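Local coordinates for organic hydroperoxide resistance protein OhrB (Bacillus subtilis, PDB 2BJO) that takes part in resistance to organic hydroperoxides as a stress protein of the OsmC/Ohr family, at residues 61-66 against 112-117. The protein carries 3 engineered substitutions. Residues are numbered along the deposited sequence; the frame is centred on the assembly and turned at random.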
ATOM      1  N   GLU A  61       6.470  17.122  -3.137  1.00 18.78           N
ATOM      2  CA  GLU A  61       7.698  17.760  -2.670  1.00 22.76           C
ATOM      3  C   GLU A  61       8.806  17.751  -3.714  1.00 21.05           C
ATOM      4  O   GLU A  61       9.486  18.761  -3.895  1.00 20.55           O
ATOM      5  CB  GLU A  61       8.243  17.036  -1.438  1.00 20.74           C
ATOM      6  CG  GLU A  61       9.554  17.511  -0.865  1.00 22.42           C
ATOM      7  CD  GLU A  61       9.947  16.581   0.266  1.00 23.13           C
ATOM      8  OE1 GLU A  61       9.908  16.995   1.427  1.00 26.04           O
ATOM      9  OE2 GLU A  61      10.268  15.405   0.026  1.00 25.36           O
ATOM     10  N   HIS A  62       8.992  16.613  -4.379  1.00 23.76           N
ATOM     11  CA  HIS A  62       9.969  16.531  -5.467  1.00 21.54           C
ATOM     12  C   HIS A  62       9.611  17.440  -6.656  1.00 19.61           C
ATOM     13  O   HIS A  62      10.488  18.056  -7.223  1.00 18.85           O
ATOM     14  CB  HIS A  62      10.120  15.058  -5.902  1.00 24.34           C
ATOM     15  CG  HIS A  62      11.066  14.856  -7.043  1.00 25.42           C
ATOM     16  ND1 HIS A  62      10.717  15.088  -8.360  1.00 28.51           N
ATOM     17  CD2 HIS A  62      12.360  14.463  -7.064  1.00 28.04           C
ATOM     18  CE1 HIS A  62      11.748  14.847  -9.147  1.00 26.12           C
ATOM     19  NE2 HIS A  62      12.753  14.461  -8.382  1.00 28.55           N
ATOM     20  N   VAL A  63       8.351  17.543  -7.074  1.00 21.24           N
ATOM     21  CA  VAL A  63       7.992  18.345  -8.258  1.00 22.98           C
ATOM     22  C   VAL A  63       8.130  19.845  -7.961  1.00 22.32           C
ATOM     23  O   VAL A  63       8.511  20.646  -8.810  1.00 24.53           O
ATOM     24  CB  VAL A  63       6.640  17.982  -8.923  1.00 23.06           C
ATOM     25  CG1 VAL A  63       6.731  16.590  -9.479  1.00 24.23           C
ATOM     26  CG2 VAL A  63       5.473  18.133  -7.984  1.00 22.31           C
ATOM     27  N   ALA A  64       7.819  20.192  -6.721  1.00 23.42           N
ATOM     28  CA  ALA A  64       7.946  21.540  -6.198  1.00 21.67           C
ATOM     29  C   ALA A  64       9.420  21.923  -6.131  1.00 23.31           C
ATOM     30  O   ALA A  64       9.794  23.031  -6.534  1.00 22.13           O
ATOM     31  CB  ALA A  64       7.273  21.623  -4.853  1.00 18.45           C
ATOM     32  N   LYS A  65      10.245  21.011  -5.618  1.00 23.42           N
ATOM     33  CA  LYS A  65      11.687  21.230  -5.518  1.00 24.25           C
ATOM     34  C   LYS A  65      12.356  21.628  -6.823  1.00 22.24           C
ATOM     35  O   LYS A  65      13.179  22.541  -6.865  1.00 21.03           O
ATOM     36  CB  LYS A  65      12.373  19.943  -5.064  1.00 29.06           C
ATOM     37  CG  LYS A  65      13.003  20.070  -3.719  1.00 34.55           C
ATOM     38  CD  LYS A  65      14.438  20.605  -3.798  1.00 33.99           C
ATOM     39  CE  LYS A  65      15.051  20.692  -2.376  1.00 36.30           C
ATOM     40  NZ  LYS A  65      16.481  20.231  -2.160  1.00 35.87           N
ATOM     41  N   GLU A  66      11.981  20.893  -7.864  1.00 22.96           N
ATOM     42  CA  GLU A  66      12.317  21.167  -9.256  1.00 26.10           C
ATOM     43  C   GLU A  66      12.104  22.615  -9.728  1.00 25.15           C
ATOM     44  O   GLU A  66      12.770  23.063 -10.660  1.00 25.41           O
ATOM     45  CB  GLU A  66      11.520  20.191 -10.133  1.00 27.26           C
ATOM     46  CG  GLU A  66      12.072  18.783 -10.200  1.00 32.52           C
ATOM     47  CD  GLU A  66      13.394  18.741 -10.961  1.00 38.61           C
ATOM     48  OE1 GLU A  66      14.367  18.239 -10.348  1.00 43.32           O
ATOM     49  OE2 GLU A  66      13.471  19.218 -12.128  1.00 40.07           O
ATOM     50  N   VAL A 112       0.146  19.082  -8.285  1.00 25.18           N
ATOM     51  CA  VAL A 112      -0.662  17.911  -8.022  1.00 24.99           C
ATOM     52  C   VAL A 112      -0.677  17.011  -9.266  1.00 25.29           C
ATOM     53  O   VAL A 112      -0.453  15.800  -9.180  1.00 23.98           O
ATOM     54  CB  VAL A 112      -2.053  18.358  -7.524  1.00 25.64           C
ATOM     55  CG1 VAL A 112      -3.115  17.247  -7.578  1.00 28.09           C
ATOM     56  CG2 VAL A 112      -1.959  18.843  -6.090  1.00 26.74           C
ATOM     57  N   ASN A 113      -0.938  17.601 -10.430  1.00 24.73           N
ATOM     58  CA  ASN A 113      -0.944  16.805 -11.651  1.00 24.96           C
ATOM     59  C   ASN A 113       0.438  16.214 -11.891  1.00 25.34           C
ATOM     60  O   ASN A 113       0.532  15.022 -12.161  1.00 25.63           O
ATOM     61  CB  ASN A 113      -1.391  17.616 -12.852  1.00 24.24           C
ATOM     62  CG  ASN A 113      -2.805  18.136 -12.727  1.00 26.27           C
ATOM     63  OD1 ASN A 113      -3.636  17.562 -12.035  1.00 26.49           O
ATOM     64  ND2 ASN A 113      -3.092  19.246 -13.410  1.00 28.10           N
ATOM     65  N   ALA A 114       1.494  17.023 -11.774  1.00 25.35           N
ATOM     66  CA  ALA A 114       2.847  16.521 -11.945  1.00 24.75           C
ATOM     67  C   ALA A 114       3.178  15.384 -10.961  1.00 25.98           C
ATOM     68  O   ALA A 114       3.742  14.341 -11.319  1.00 26.11           O
ATOM     69  CB  ALA A 114       3.824  17.695 -11.874  1.00 25.25           C
ATOM     70  N   ALA A 115       2.805  15.577  -9.702  1.00 24.19           N
ATOM     71  CA  ALA A 115       2.940  14.579  -8.659  1.00 26.46           C
ATOM     72  C   ALA A 115       2.238  13.274  -9.011  1.00 26.54           C
ATOM     73  O   ALA A 115       2.775  12.215  -8.723  1.00 27.83           O
ATOM     74  CB  ALA A 115       2.416  15.095  -7.314  1.00 28.69           C
ATOM     75  N   HIS A 116       1.057  13.343  -9.616  1.00 25.92           N
ATOM     76  CA  HIS A 116       0.328  12.151 -10.022  1.00 24.74           C
ATOM     77  C   HIS A 116       1.028  11.410 -11.148  1.00 25.92           C
ATOM     78  O   HIS A 116       0.818  10.225 -11.318  1.00 22.57           O
ATOM     79  CB  HIS A 116      -1.091  12.523 -10.457  1.00 24.30           C
ATOM     80  CG  HIS A 116      -2.050  11.377 -10.479  1.00 24.13           C
ATOM     81  ND1 HIS A 116      -2.953  11.172 -11.503  1.00 24.82           N
ATOM     82  CD2 HIS A 116      -2.250  10.370  -9.603  1.00 22.65           C
ATOM     83  CE1 HIS A 116      -3.670  10.095 -11.253  1.00 21.81           C
ATOM     84  NE2 HIS A 116      -3.268   9.592 -10.102  1.00 24.42           N
ATOM     85  N   GLU A 117       1.839  12.090 -11.943  1.00 27.50           N
ATOM     86  CA  GLU A 117       2.570  11.417 -13.007  1.00 29.55           C
ATOM     87  C   GLU A 117       3.843  10.796 -12.415  1.00 27.78           C
ATOM     88  O   GLU A 117       4.298   9.760 -12.899  1.00 27.30           O
ATOM     89  CB  GLU A 117       2.748  12.371 -14.212  1.00 35.34           C
ATOM     90  CG  GLU A 117       1.509  13.156 -14.756  1.00 37.89           C
ATOM     91  CD  GLU A 117       0.066  12.612 -14.560  1.00 42.14           C
ATOM     92  OE1 GLU A 117      -0.862  13.388 -14.180  1.00 43.56           O
ATOM     93  OE2 GLU A 117      -0.225  11.409 -14.763  1.00 43.19           O
TER
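Val63 meets Ala114 and Ala115 with both of its methyl groups, a compact example of two helices touching through one branched side chain set against a pair of alanines. Its CB bond points at the facing helix, and the two branches meet different methyls. CG1, anti to the carbonyl carbon with chi1 at -65°, comes up against the methyl of Ala114, with CG1 to CB at 3.9 Å, and also lies over that residue's carbonyl carbon. Val63 CG2 sits more loosely beside Ala115 CB, at 4.4 Å. The branches share the backbone N of Ala115, CG1 and CG2 each lying 4.1 Å from it. The alanines present themselves differently: the methyl of Ala114 is directed at Val63, whereas that of Ala115 projects alongside the interface. Such short side chains let the backbones come near, the CA atoms of Val63 and Ala115 being 6.3 Å apart. No hydrogen bond crosses, so the contact is purely van der Waals and small, burying 114 Å². It joins the C-terminal part of helix 44-65 to helix 105-118; Leu111 of the latter also touches Val63 and Ala64, Ala115 packs on Phe56, and Val112 reaches Leu60 and, on strand 132-135, Leu133 and Leu135.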